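Local structure of protein transport protein SEC16 (Saccharomyces cerevisiae, 3MZK) at residues E322-M327 and L334-Y339; L106-N111 and W116-K121; D192-V197 and V226-S231; A73-K78 and Y339-S344. The protein takes part in starting assembly of the COPII coat for transport vesicles leaving the endoplasmic reticulum, in selecting their cargo, and in autophagy. All coordinates share one frame; numbering follows the deposited sequence.

Contact 1. Residues E322-M327 and L334-Y339; sequences ESIGNM and LWDEIY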
loop_
_atom_site.group_PDB
_atom_site.type_symbol
_atom_site.label_atom_id
_atom_site.label_comp_id
_atom_site.label_asym_id
_atom_site.label_seq_id
_atom_site.Cartn_x
_atom_site.Cartn_y
_atom_site.Cartn_z
ATOM N N GLU B 322 3.673 31.023 1.075
ATOM C CA GLU B 322 2.729 32.054 1.505
ATOM C C GLU B 322 2.050 32.723 0.308
ATOM O O GLU B 322 0.866 33.062 0.362
ATOM C CB GLU B 322 3.469 33.096 2.356
ATOM C CG GLU B 322 2.596 34.028 3.186
ATOM C CD GLU B 322 3.417 35.021 4.013
ATOM O OE1 GLU B 322 4.666 34.972 3.947
ATOM O OE2 GLU B 322 2.813 35.854 4.725
ATOM N N SER B 323 2.804 32.891 -0.776
ATOM C CA SER B 323 2.296 33.527 -1.988
ATOM C C SER B 323 3.184 33.234 -3.193
ATOM O O SER B 323 4.384 32.990 -3.056
ATOM C CB SER B 323 2.240 35.032 -1.793
ATOM O OG SER B 323 3.550 35.533 -1.592
ATOM N N ILE B 324 2.594 33.281 -4.378
ATOM C CA ILE B 324 3.350 33.098 -5.611
ATOM C C ILE B 324 4.045 34.411 -5.984
ATOM O O ILE B 324 3.401 35.364 -6.423
ATOM C CB ILE B 324 2.436 32.592 -6.752
ATOM C CG1 ILE B 324 1.655 31.359 -6.282
ATOM C CG2 ILE B 324 3.245 32.270 -7.999
ATOM C CD1 ILE B 324 0.681 30.834 -7.289
ATOM N N GLY B 325 5.361 34.460 -5.790
ATOM C CA GLY B 325 6.090 35.708 -5.909
ATOM C C GLY B 325 5.804 36.641 -4.736
ATOM O O GLY B 325 4.910 36.379 -3.920
ATOM N N ASN B 326 6.565 37.731 -4.645
ATOM C CA ASN B 326 6.369 38.700 -3.569
ATOM C C ASN B 326 4.927 39.161 -3.468
ATOM O O ASN B 326 4.349 39.671 -4.438
ATOM C CB ASN B 326 7.278 39.916 -3.734
ATOM C CG ASN B 326 7.103 40.921 -2.612
ATOM O OD1 ASN B 326 6.132 41.679 -2.588
ATOM N ND2 ASN B 326 8.041 40.929 -1.674
ATOM N N MET B 327 4.364 38.998 -2.276
ATOM C CA MET B 327 2.947 39.241 -2.038
ATOM C C MET B 327 2.430 40.613 -2.499
ATOM O O MET B 327 1.243 40.756 -2.790
ATOM C CB MET B 327 2.619 38.993 -0.566
ATOM C CG MET B 327 1.144 39.039 -0.245
ATOM S SD MET B 327 0.721 37.957 1.126
ATOM C CE MET B 327 2.257 37.950 2.042
ATOM N N LEU B 334 -2.816 38.318 -8.628
ATOM C CA LEU B 334 -3.595 37.598 -9.624
ATOM C C LEU B 334 -3.259 36.106 -9.638
ATOM O O LEU B 334 -4.152 35.258 -9.594
ATOM C CB LEU B 334 -3.385 38.220 -11.008
ATOM C CG LEU B 334 -3.722 39.711 -11.117
ATOM C CD1 LEU B 334 -3.383 40.252 -12.489
ATOM C CD2 LEU B 334 -5.185 39.973 -10.797
ATOM N N TRP B 335 -1.971 35.785 -9.699
ATOM C CA TRP B 335 -1.549 34.394 -9.638
ATOM C C TRP B 335 -2.167 33.701 -8.432
ATOM O O TRP B 335 -2.775 32.639 -8.568
ATOM C CB TRP B 335 -0.031 34.284 -9.574
ATOM C CG TRP B 335 0.632 34.642 -10.851
ATOM C CD1 TRP B 335 0.059 34.683 -12.086
ATOM C CD2 TRP B 335 1.999 35.022 -11.028
ATOM N NE1 TRP B 335 0.988 35.058 -13.026
ATOM C CE2 TRP B 335 2.188 35.274 -12.401
ATOM C CE3 TRP B 335 3.084 35.175 -10.156
ATOM C CZ2 TRP B 335 3.417 35.667 -12.926
ATOM C CZ3 TRP B 335 4.306 35.564 -10.679
ATOM C CH2 TRP B 335 4.462 35.805 -12.050
ATOM N N ASP B 336 -2.023 34.304 -7.256
ATOM C CA ASP B 336 -2.561 33.708 -6.043
ATOM C C ASP B 336 -4.056 33.433 -6.135
ATOM O O ASP B 336 -4.519 32.373 -5.712
ATOM C CB ASP B 336 -2.243 34.558 -4.817
ATOM C CG ASP B 336 -0.806 34.404 -4.366
ATOM O OD1 ASP B 336 -0.179 33.397 -4.753
ATOM O OD2 ASP B 336 -0.306 35.281 -3.625
ATOM N N GLU B 337 -4.815 34.368 -6.696
ATOM C CA GLU B 337 -6.259 34.163 -6.803
ATOM C C GLU B 337 -6.622 33.109 -7.847
ATOM O O GLU B 337 -7.554 32.329 -7.656
ATOM C CB GLU B 337 -6.999 35.471 -7.080
ATOM C CG GLU B 337 -8.504 35.288 -7.108
ATOM C CD GLU B 337 -9.259 36.594 -7.026
ATOM O OE1 GLU B 337 -8.615 37.647 -6.832
ATOM O OE2 GLU B 337 -10.502 36.562 -7.152
ATOM N N ILE B 338 -5.880 33.089 -8.948
ATOM C CA ILE B 338 -6.061 32.066 -9.974
ATOM C C ILE B 338 -5.731 30.674 -9.431
ATOM O O ILE B 338 -6.484 29.715 -9.637
ATOM C CB ILE B 338 -5.193 32.360 -11.208
ATOM C CG1 ILE B 338 -5.710 33.618 -11.916
ATOM C CG2 ILE B 338 -5.175 31.159 -12.152
ATOM C CD1 ILE B 338 -4.861 34.077 -13.081
ATOM N N TYR B 339 -4.605 30.574 -8.731
ATOM C CA TYR B 339 -4.197 29.326 -8.101
ATOM C C TYR B 339 -5.279 28.855 -7.136
ATOM O O TYR B 339 -5.534 27.659 -7.016
ATOM C CB TYR B 339 -2.868 29.521 -7.371
ATOM C CG TYR B 339 -2.210 28.251 -6.888
ATOM C CD1 TYR B 339 -1.942 27.205 -7.767
ATOM C CD2 TYR B 339 -1.823 28.108 -5.558
ATOM C CE1 TYR B 339 -1.325 26.037 -7.331
ATOM C CE2 TYR B 339 -1.205 26.947 -5.111
ATOM C CZ TYR B 339 -0.959 25.916 -6.004
ATOM O OH TYR B 339 -0.349 24.762 -5.571
#
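Ile324 and Asp336 show how one carboxylate can bind a loop to the helix that follows it: Ile324 N donates to Asp336 OD1 at 2.8 Å. The bond is close to straight, 167° at the hydrogen, and enters the syn lone pair of OD1, on the side of OD2. The Ile324 and Asp336 side chains run alongside one another, pointing opposite ways, while Asp336 OD2 lies 3.1 Å from Ser323 CB. Ile324 divides its branches between two aromatic residues. Its CG2, anti to the backbone N, comes 3.6 Å from Trp335 CE3, and CD1, at the end of the other branch, reaches Tyr339 CB at 3.8 Å. The isoleucine side chain stands roughly perpendicular to those of Trp335 and Tyr339, and Ile324 O lies at the edge of the indole, in its plane. The example belongs to the all-helical ACE1-like element of Sec16, in which loop 322-327 leads into helix 330-344 and folds back against it. An alanine at Asp336 takes away both carboxylate oxygens, which would probably leave the Ile324 N-H and Gln358 without their mate and the loop less firmly held. Behind this first shell, Ser323 OG donates to Gly325 O at 2.8 Å, nearly in line with the carbonyl (162°), which ties Ser323 to the residue two places on; the positive phi of Gly325 by itself favours glycine. Gln358 NE2 of helix 356-368 bonds Asp336 OD2, and Trp103 meets the Trp335 ring edge to face. Asn326 makes backbone hydrogen bonds to the chain of another protein.

Contact 2. Residues L106-N111 and W116-K121; sequences LEMKLN and WKNISK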
loop_
_atom_site.group_PDB
_atom_site.type_symbol
_atom_site.label_atom_id
_atom_site.label_comp_id
_atom_site.label_asym_id
_atom_site.label_seq_id
_atom_site.Cartn_x
_atom_site.Cartn_y
_atom_site.Cartn_z
ATOM N N LEU B 106 -0.016 28.136 -14.797
ATOM C CA LEU B 106 -1.341 28.377 -14.237
ATOM C C LEU B 106 -2.435 28.280 -15.300
ATOM O O LEU B 106 -3.544 27.818 -15.023
ATOM C CB LEU B 106 -1.388 29.733 -13.535
ATOM C CG LEU B 106 -0.697 29.783 -12.168
ATOM C CD1 LEU B 106 -0.606 31.209 -11.662
ATOM C CD2 LEU B 106 -1.431 28.905 -11.164
ATOM N N GLU B 107 -2.119 28.709 -16.517
ATOM C CA GLU B 107 -3.072 28.618 -17.616
ATOM C C GLU B 107 -3.412 27.158 -17.919
ATOM O O GLU B 107 -4.580 26.804 -18.051
ATOM C CB GLU B 107 -2.534 29.311 -18.866
ATOM C CG GLU B 107 -3.573 29.482 -19.957
ATOM C CD GLU B 107 -2.988 30.039 -21.240
ATOM O OE1 GLU B 107 -1.778 29.836 -21.482
ATOM O OE2 GLU B 107 -3.742 30.681 -22.005
ATOM N N MET B 108 -2.389 26.313 -18.021
ATOM C CA MET B 108 -2.602 24.882 -18.234
ATOM C C MET B 108 -3.525 24.293 -17.178
ATOM O O MET B 108 -4.543 23.680 -17.501
ATOM C CB MET B 108 -1.279 24.117 -18.195
ATOM C CG MET B 108 -0.349 24.370 -19.355
ATOM S SD MET B 108 1.086 23.290 -19.238
ATOM C CE MET B 108 0.277 21.704 -19.081
ATOM N N LYS B 109 -3.151 24.468 -15.914
ATOM C CA LYS B 109 -3.886 23.865 -14.815
ATOM C C LYS B 109 -5.316 24.380 -14.788
ATOM O O LYS B 109 -6.222 23.721 -14.281
ATOM C CB LYS B 109 -3.178 24.145 -13.492
ATOM C CG LYS B 109 -1.746 23.628 -13.447
ATOM C CD LYS B 109 -1.062 23.974 -12.130
ATOM C CE LYS B 109 -1.180 22.855 -11.109
ATOM N NZ LYS B 109 -2.581 22.602 -10.681
ATOM N N LEU B 110 -5.516 25.560 -15.353
ATOM C CA LEU B 110 -6.843 26.145 -15.414
ATOM C C LEU B 110 -7.697 25.441 -16.467
ATOM O O LEU B 110 -8.922 25.472 -16.403
ATOM C CB LEU B 110 -6.741 27.643 -15.718
ATOM C CG LEU B 110 -8.058 28.394 -15.896
ATOM C CD1 LEU B 110 -8.873 28.348 -14.620
ATOM C CD2 LEU B 110 -7.791 29.826 -16.313
ATOM N N ASN B 111 -7.039 24.791 -17.421
ATOM C CA ASN B 111 -7.720 24.236 -18.590
ATOM C C ASN B 111 -8.053 22.754 -18.494
ATOM O O ASN B 111 -8.918 22.258 -19.220
ATOM C CB ASN B 111 -6.865 24.446 -19.844
ATOM C CG ASN B 111 -6.639 25.909 -20.165
ATOM O OD1 ASN B 111 -7.433 26.770 -19.788
ATOM N ND2 ASN B 111 -5.553 26.197 -20.876
ATOM N N TRP B 116 1.805 15.828 -17.768
ATOM C CA TRP B 116 3.196 15.922 -17.335
ATOM C C TRP B 116 4.129 16.161 -18.517
ATOM O O TRP B 116 5.172 16.797 -18.374
ATOM C CB TRP B 116 3.629 14.666 -16.587
ATOM C CG TRP B 116 2.803 14.359 -15.386
ATOM C CD1 TRP B 116 2.044 13.248 -15.181
ATOM C CD2 TRP B 116 2.644 15.177 -14.221
ATOM N NE1 TRP B 116 1.426 13.316 -13.956
ATOM C CE2 TRP B 116 1.777 14.493 -13.347
ATOM C CE3 TRP B 116 3.152 16.419 -13.828
ATOM C CZ2 TRP B 116 1.406 15.008 -12.106
ATOM C CZ3 TRP B 116 2.782 16.931 -12.594
ATOM C CH2 TRP B 116 1.920 16.226 -11.749
ATOM N N LYS B 117 3.755 15.644 -19.682
ATOM C CA LYS B 117 4.519 15.897 -20.893
ATOM C C LYS B 117 4.483 17.389 -21.197
ATOM O O LYS B 117 5.521 18.022 -21.402
ATOM C CB LYS B 117 3.949 15.101 -22.070
ATOM N N ASN B 118 3.279 17.947 -21.209
ATOM C CA ASN B 118 3.101 19.360 -21.514
ATOM C C ASN B 118 3.828 20.262 -20.527
ATOM O O ASN B 118 4.502 21.214 -20.922
ATOM C CB ASN B 118 1.615 19.707 -21.547
ATOM C CG ASN B 118 0.809 18.713 -22.352
ATOM O OD1 ASN B 118 -0.223 18.220 -21.897
ATOM N ND2 ASN B 118 1.281 18.404 -23.558
ATOM N N ILE B 119 3.690 19.960 -19.239
ATOM C CA ILE B 119 4.365 20.736 -18.209
ATOM C C ILE B 119 5.878 20.617 -18.361
ATOM O O ILE B 119 6.605 21.601 -18.213
ATOM C CB ILE B 119 3.962 20.288 -16.793
ATOM C CG1 ILE B 119 2.482 20.571 -16.537
ATOM C CG2 ILE B 119 4.807 21.002 -15.759
ATOM C CD1 ILE B 119 1.988 20.024 -15.221
ATOM N N SER B 120 6.344 19.408 -18.657
ATOM C CA SER B 120 7.766 19.169 -18.862
ATOM C C SER B 120 8.309 20.033 -19.995
ATOM O O SER B 120 9.343 20.682 -19.847
ATOM C CB SER B 120 8.025 17.689 -19.151
ATOM O OG SER B 120 9.395 17.452 -19.434
ATOM N N LYS B 121 7.604 20.040 -21.121
ATOM C CA LYS B 121 8.046 20.780 -22.304
ATOM C C LYS B 121 8.010 22.283 -22.074
ATOM O O LYS B 121 8.764 23.033 -22.689
ATOM C CB LYS B 121 7.191 20.419 -23.523
#
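Met108 reaches from helix 101-111 to Asn118 and Ile119 on helix 116-123, and the contact illustrates how a single flexible side chain can span the distance between neighbouring helices. The backbones stay well apart, the nearest CA atoms being those of Met108 and Ile119 at 8.1 Å. The length of the methionine chain spans the gap, and its torsions aim the methyl. CG sits anti to the carbonyl carbon, and the chain then runs straight on to the sulfur, with chi2 at -175°. Only at the last rotatable bond, CG-SD, does it bend, chi3 being 53°, and this turn brings the methyl against both partners. Met108 CE lies 3.4 Å from Asn118 CB and 3.6 Å from Ile119 CG1. The sulfur follows at longer range, Met108 SD being 4.1 Å from Ile119 CG1. Ile119 offers the CG1 branch, which stands beside its own backbone N, whereas Asn118 meets the methyl with its CB and not with its amide; its OD1 makes a weak hydrogen bond with Asn115 N instead. The two helices follow each other in the chain across a short linker, whose Val114 touches both Met108 and Ile119. Each helix also has neighbours of its own: Leu106 packs on Trp335 and Tyr339 of helix 330-344, and Ile119 on Leu260 of helix 252-261. The contact joins two consecutive helices of the helical stack. No hydrogen bond spans the segments, so cohesion here rests on dispersion between a thioether methyl and aliphatic carbons, an interaction that demands proximity but little exact direction.

Contact 3. Residues D192-V197 and V226-S231; sequences DRWSEV and VFVGNS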
loop_
_atom_site.group_PDB
_atom_site.type_symbol
_atom_site.label_atom_id
_atom_site.label_comp_id
_atom_site.label_asym_id
_atom_site.label_seq_id
_atom_site.Cartn_x
_atom_site.Cartn_y
_atom_site.Cartn_z
ATOM N N ASP B 192 18.405 2.880 0.873
ATOM C CA ASP B 192 19.611 3.518 1.395
ATOM C C ASP B 192 20.880 3.064 0.684
ATOM O O ASP B 192 21.559 3.861 0.037
ATOM C CB ASP B 192 19.743 3.265 2.899
ATOM C CG ASP B 192 18.594 3.858 3.694
ATOM O OD1 ASP B 192 17.453 3.866 3.186
ATOM O OD2 ASP B 192 18.832 4.317 4.831
ATOM N N ARG B 193 21.206 1.784 0.811
ATOM C CA ARG B 193 22.417 1.259 0.194
ATOM C C ARG B 193 22.288 1.179 -1.322
ATOM O O ARG B 193 23.282 1.267 -2.042
ATOM C CB ARG B 193 22.797 -0.092 0.799
ATOM C CG ARG B 193 23.241 0.019 2.243
ATOM C CD ARG B 193 24.062 -1.171 2.669
ATOM N NE ARG B 193 24.383 -1.117 4.089
ATOM C CZ ARG B 193 23.519 -1.405 5.057
ATOM N NH1 ARG B 193 22.278 -1.762 4.754
ATOM N NH2 ARG B 193 23.893 -1.331 6.327
ATOM N N TRP B 194 21.060 1.017 -1.801
ATOM C CA TRP B 194 20.784 1.096 -3.229
ATOM C C TRP B 194 21.380 2.383 -3.790
ATOM O O TRP B 194 22.101 2.371 -4.787
ATOM C CB TRP B 194 19.276 1.063 -3.481
ATOM C CG TRP B 194 18.893 1.365 -4.898
ATOM C CD1 TRP B 194 18.570 2.588 -5.418
ATOM C CD2 TRP B 194 18.789 0.431 -5.976
ATOM N NE1 TRP B 194 18.273 2.470 -6.755
ATOM C CE2 TRP B 194 18.399 1.154 -7.122
ATOM C CE3 TRP B 194 18.989 -0.948 -6.087
ATOM C CZ2 TRP B 194 18.204 0.547 -8.359
ATOM C CZ3 TRP B 194 18.797 -1.549 -7.317
ATOM C CH2 TRP B 194 18.409 -0.802 -8.435
ATOM N N SER B 195 21.077 3.494 -3.130
ATOM C CA SER B 195 21.581 4.798 -3.537
ATOM C C SER B 195 23.107 4.858 -3.518
ATOM O O SER B 195 23.727 5.371 -4.448
ATOM C CB SER B 195 20.999 5.889 -2.635
ATOM O OG SER B 195 21.599 7.144 -2.896
ATOM N N GLU B 196 23.708 4.335 -2.456
ATOM C CA GLU B 196 25.163 4.355 -2.325
ATOM C C GLU B 196 25.828 3.632 -3.493
ATOM O O GLU B 196 26.876 4.052 -3.982
ATOM C CB GLU B 196 25.599 3.734 -0.995
ATOM N N VAL B 197 25.214 2.542 -3.937
ATOM C CA VAL B 197 25.738 1.796 -5.071
ATOM C C VAL B 197 25.691 2.652 -6.332
ATOM O O VAL B 197 26.621 2.634 -7.141
ATOM C CB VAL B 197 24.958 0.486 -5.301
ATOM C CG1 VAL B 197 25.470 -0.231 -6.548
ATOM C CG2 VAL B 197 25.058 -0.417 -4.076
ATOM N N VAL B 226 15.261 10.011 -7.329
ATOM C CA VAL B 226 13.876 10.442 -7.194
ATOM C C VAL B 226 12.909 9.267 -7.276
ATOM O O VAL B 226 12.003 9.140 -6.451
ATOM C CB VAL B 226 13.504 11.497 -8.263
ATOM C CG1 VAL B 226 12.000 11.748 -8.275
ATOM C CG2 VAL B 226 14.279 12.791 -8.032
ATOM N N PHE B 227 13.107 8.401 -8.264
ATOM C CA PHE B 227 12.181 7.299 -8.483
ATOM C C PHE B 227 12.497 6.095 -7.602
ATOM O O PHE B 227 12.116 4.970 -7.903
ATOM C CB PHE B 227 12.154 6.918 -9.959
ATOM C CG PHE B 227 11.590 7.988 -10.845
ATOM C CD1 PHE B 227 10.220 8.117 -11.010
ATOM C CD2 PHE B 227 12.427 8.865 -11.511
ATOM C CE1 PHE B 227 9.695 9.100 -11.827
ATOM C CE2 PHE B 227 11.909 9.854 -12.331
ATOM C CZ PHE B 227 10.540 9.971 -12.486
ATOM N N VAL B 228 13.193 6.347 -6.503
ATOM C CA VAL B 228 13.499 5.309 -5.532
ATOM C C VAL B 228 13.050 5.753 -4.143
ATOM O O VAL B 228 12.871 4.934 -3.239
ATOM C CB VAL B 228 15.002 4.967 -5.543
ATOM C CG1 VAL B 228 15.444 4.398 -4.211
ATOM C CG2 VAL B 228 15.306 3.998 -6.676
ATOM N N GLY B 229 12.851 7.059 -3.989
ATOM C CA GLY B 229 12.383 7.625 -2.737
ATOM C C GLY B 229 13.472 8.363 -1.985
ATOM O O GLY B 229 13.295 8.741 -0.826
ATOM N N ASN B 230 14.603 8.572 -2.647
ATOM C CA ASN B 230 15.736 9.236 -2.023
ATOM C C ASN B 230 15.904 10.678 -2.474
ATOM O O ASN B 230 17.007 11.221 -2.431
ATOM C CB ASN B 230 17.026 8.462 -2.290
ATOM C CG ASN B 230 17.142 7.214 -1.450
ATOM O OD1 ASN B 230 16.765 7.203 -0.277
ATOM N ND2 ASN B 230 17.669 6.150 -2.044
ATOM N N SER B 231 14.814 11.300 -2.908
ATOM C CA SER B 231 14.868 12.702 -3.305
ATOM C C SER B 231 15.328 13.582 -2.141
ATOM O O SER B 231 16.097 14.520 -2.333
ATOM C CB SER B 231 13.523 13.174 -3.862
ATOM O OG SER B 231 12.466 12.857 -2.979
#
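Trp194 and Val228 lean across each other at a slant, so that the five-membered part of the indole is set against the two methyls of the valine. Trp194 CG is anti to the backbone N (chi1 170°), which carries the ring out from helix 191-203 toward the turn at 226-231. There Trp194 NE1 comes 3.3 Å from Val228 CG2. The neighbouring ring atom is shared between the branches, Trp194 CD1 lying 3.8 Å from Val228 CG1 and equally far from CG2. At the next residue, Ser195 meets Asn230 through carbon, Ser195 CB standing 3.4 Å from Asn230 ND2. The turn that presents these residues is a Schellman motif closing helix 214-226: Gly229, with positive phi, is its C-prime residue, and Asn230 N bonds back to Gln225 O. Asn230 is also the residue just before helix 231-240, though its side chain makes no capping bond. It turns instead to Lys191 O, which accepts a hydrogen bond from ND2. Leu184 of the second subunit also packs on Trp194. Between the two segments themselves no hydrogen bond forms, so the helix and the turn are joined by van der Waals contact, while the amide nitrogen that approaches Ser195 has its polar need met by a backbone carbonyl nearby.

Contact 4. Residues A73-K78 and Y339-S344; sequences AKLKKK and YEYIFS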
loop_
_atom_site.group_PDB
_atom_site.type_symbol
_atom_site.label_atom_id
_atom_site.label_comp_id
_atom_site.label_asym_id
_atom_site.label_seq_id
_atom_site.Cartn_x
_atom_site.Cartn_y
_atom_site.Cartn_z
ATOM N N ALA B 73 -19.515 33.594 -7.837
ATOM C CA ALA B 73 -20.133 32.655 -8.767
ATOM C C ALA B 73 -20.846 33.315 -9.949
ATOM O O ALA B 73 -21.391 32.628 -10.811
ATOM C CB ALA B 73 -21.070 31.704 -8.025
ATOM N N LYS B 74 -20.833 34.644 -9.995
ATOM C CA LYS B 74 -21.308 35.357 -11.175
ATOM C C LYS B 74 -20.237 35.201 -12.243
ATOM O O LYS B 74 -20.305 35.797 -13.317
ATOM C CB LYS B 74 -21.537 36.838 -10.863
ATOM N N LEU B 75 -19.251 34.374 -11.919
ATOM C CA LEU B 75 -18.074 34.172 -12.745
ATOM C C LEU B 75 -18.306 33.075 -13.772
ATOM O O LEU B 75 -18.870 32.025 -13.464
ATOM C CB LEU B 75 -16.887 33.811 -11.845
ATOM C CG LEU B 75 -15.437 33.696 -12.331
ATOM C CD1 LEU B 75 -14.946 32.260 -12.215
ATOM C CD2 LEU B 75 -15.250 34.235 -13.740
ATOM N N LYS B 76 -17.875 33.338 -14.999
ATOM C CA LYS B 76 -17.848 32.323 -16.036
ATOM C C LYS B 76 -16.395 32.015 -16.368
ATOM O O LYS B 76 -15.606 32.916 -16.657
ATOM C CB LYS B 76 -18.594 32.799 -17.284
ATOM N N LYS B 77 -16.042 30.737 -16.312
ATOM C CA LYS B 77 -14.684 30.295 -16.600
ATOM C C LYS B 77 -14.225 30.768 -17.980
ATOM O O LYS B 77 -13.048 30.659 -18.322
ATOM C CB LYS B 77 -14.606 28.773 -16.499
ATOM C CG LYS B 77 -13.208 28.196 -16.576
ATOM C CD LYS B 77 -13.238 26.708 -16.256
ATOM C CE LYS B 77 -11.916 26.042 -16.572
ATOM N NZ LYS B 77 -11.950 24.581 -16.280
ATOM N N LYS B 78 -15.161 31.295 -18.763
ATOM C CA LYS B 78 -14.858 31.852 -20.080
ATOM C C LYS B 78 -13.939 33.044 -19.976
ATOM O O LYS B 78 -12.773 32.987 -20.364
ATOM C CB LYS B 78 -16.148 32.297 -20.779
ATOM N N TYR B 339 -4.605 30.574 -8.731
ATOM C CA TYR B 339 -4.197 29.326 -8.101
ATOM C C TYR B 339 -5.279 28.855 -7.136
ATOM O O TYR B 339 -5.534 27.659 -7.016
ATOM C CB TYR B 339 -2.868 29.521 -7.371
ATOM C CG TYR B 339 -2.210 28.251 -6.888
ATOM C CD1 TYR B 339 -1.942 27.205 -7.767
ATOM C CD2 TYR B 339 -1.823 28.108 -5.558
ATOM C CE1 TYR B 339 -1.325 26.037 -7.331
ATOM C CE2 TYR B 339 -1.205 26.947 -5.111
ATOM C CZ TYR B 339 -0.959 25.916 -6.004
ATOM O OH TYR B 339 -0.349 24.762 -5.571
ATOM N N GLU B 340 -5.926 29.797 -6.459
ATOM C CA GLU B 340 -7.006 29.451 -5.540
ATOM C C GLU B 340 -8.209 28.913 -6.301
ATOM O O GLU B 340 -8.802 27.901 -5.917
ATOM C CB GLU B 340 -7.420 30.663 -4.711
ATOM C CG GLU B 340 -8.503 30.370 -3.691
ATOM C CD GLU B 340 -8.995 31.624 -2.998
ATOM O OE1 GLU B 340 -9.277 32.616 -3.704
ATOM O OE2 GLU B 340 -9.094 31.624 -1.751
ATOM N N TYR B 341 -8.569 29.598 -7.381
ATOM C CA TYR B 341 -9.686 29.171 -8.212
ATOM C C TYR B 341 -9.494 27.732 -8.676
ATOM O O TYR B 341 -10.440 26.951 -8.695
ATOM C CB TYR B 341 -9.850 30.101 -9.412
ATOM C CG TYR B 341 -11.043 29.777 -10.281
ATOM C CD1 TYR B 341 -12.335 29.999 -9.824
ATOM C CD2 TYR B 341 -10.878 29.254 -11.562
ATOM C CE1 TYR B 341 -13.432 29.705 -10.612
ATOM C CE2 TYR B 341 -11.971 28.961 -12.360
ATOM C CZ TYR B 341 -13.245 29.190 -11.879
ATOM O OH TYR B 341 -14.337 28.901 -12.662
ATOM N N ILE B 342 -8.266 27.387 -9.045
ATOM C CA ILE B 342 -7.960 26.040 -9.520
ATOM C C ILE B 342 -8.255 24.986 -8.448
ATOM O O ILE B 342 -8.831 23.934 -8.737
ATOM C CB ILE B 342 -6.496 25.936 -9.993
ATOM C CG1 ILE B 342 -6.294 26.766 -11.262
ATOM C CG2 ILE B 342 -6.116 24.496 -10.249
ATOM C CD1 ILE B 342 -4.850 26.921 -11.658
ATOM N N PHE B 343 -7.871 25.277 -7.209
ATOM C CA PHE B 343 -8.181 24.401 -6.085
ATOM C C PHE B 343 -9.682 24.311 -5.861
ATOM O O PHE B 343 -10.169 23.351 -5.270
ATOM C CB PHE B 343 -7.539 24.925 -4.798
ATOM C CG PHE B 343 -6.126 24.477 -4.589
ATOM C CD1 PHE B 343 -5.764 23.823 -3.421
ATOM C CD2 PHE B 343 -5.157 24.711 -5.551
ATOM C CE1 PHE B 343 -4.459 23.406 -3.213
ATOM C CE2 PHE B 343 -3.853 24.303 -5.351
ATOM C CZ PHE B 343 -3.503 23.648 -4.176
ATOM N N SER B 344 -10.414 25.321 -6.317
ATOM C CA SER B 344 -11.831 25.429 -5.989
ATOM C C SER B 344 -12.666 24.376 -6.699
ATOM O O SER B 344 -13.756 24.032 -6.249
ATOM C CB SER B 344 -12.366 26.834 -6.296
ATOM O OG SER B 344 -12.626 26.993 -7.678
#
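Leu75, in the loop before helix 77-94, and Lys77, at its start, both meet helix 330-344 at one residue, Tyr341. Followed along the helix, Glu340 comes first and turns elsewhere, its OE1 forming a salt bridge with Lys359. Tyr341 then points across, its CG anti to the backbone N (chi1 -176°), which extends the phenol away from the helix. Leu75 arrives from the opposite direction, and its CD1 lies 3.4 Å from Tyr341 CE1. The same methyl is 3.4 Å from Tyr341 OH, so it touches the outer end of the ring. Lys77 brings only the root of its long chain: its CG stands at the ring edge, near the plane, and its CB is 3.8 Å from Tyr341 OH. With an alanine at Tyr341, the Leu75 methyl and the root of Lys77 would probably lose the ring they lie against, opening a gap between loop and helix. Further along the helix backbone, Ser344 N bonds back to Tyr341 O at 2.9 Å. Leu110 packs on this tyrosine, and Tyr345 meets its ring edge to face. The arrangement is that of an ACE1-like helical domain whose chain doubles back: the contact ties the Sec16 mid-region to a late helix of the Sec23-binding domain.

How the contacts relate
Three of the four contacts form one neighbourhood. Contacts 1 and 4 both use helix 330-344, their segments overlapping at Tyr339 and their centres 15 Å apart; contact 2 lies 17 Å from the centre of each and touches both through helix 101-111, which runs beside that helix. Contact 3 stands apart, its centre 28 to 40 Å from the others and on the far side of the chain's centre from contact 4. Along the chain, contact 4 closes a loop of some 260 residues, within which contacts 2, 3 and 1 follow in series. Early and late helices thus meet in one region, while the intervening chain runs out to the distant end and returns, as expected of a folded-back helical coat element.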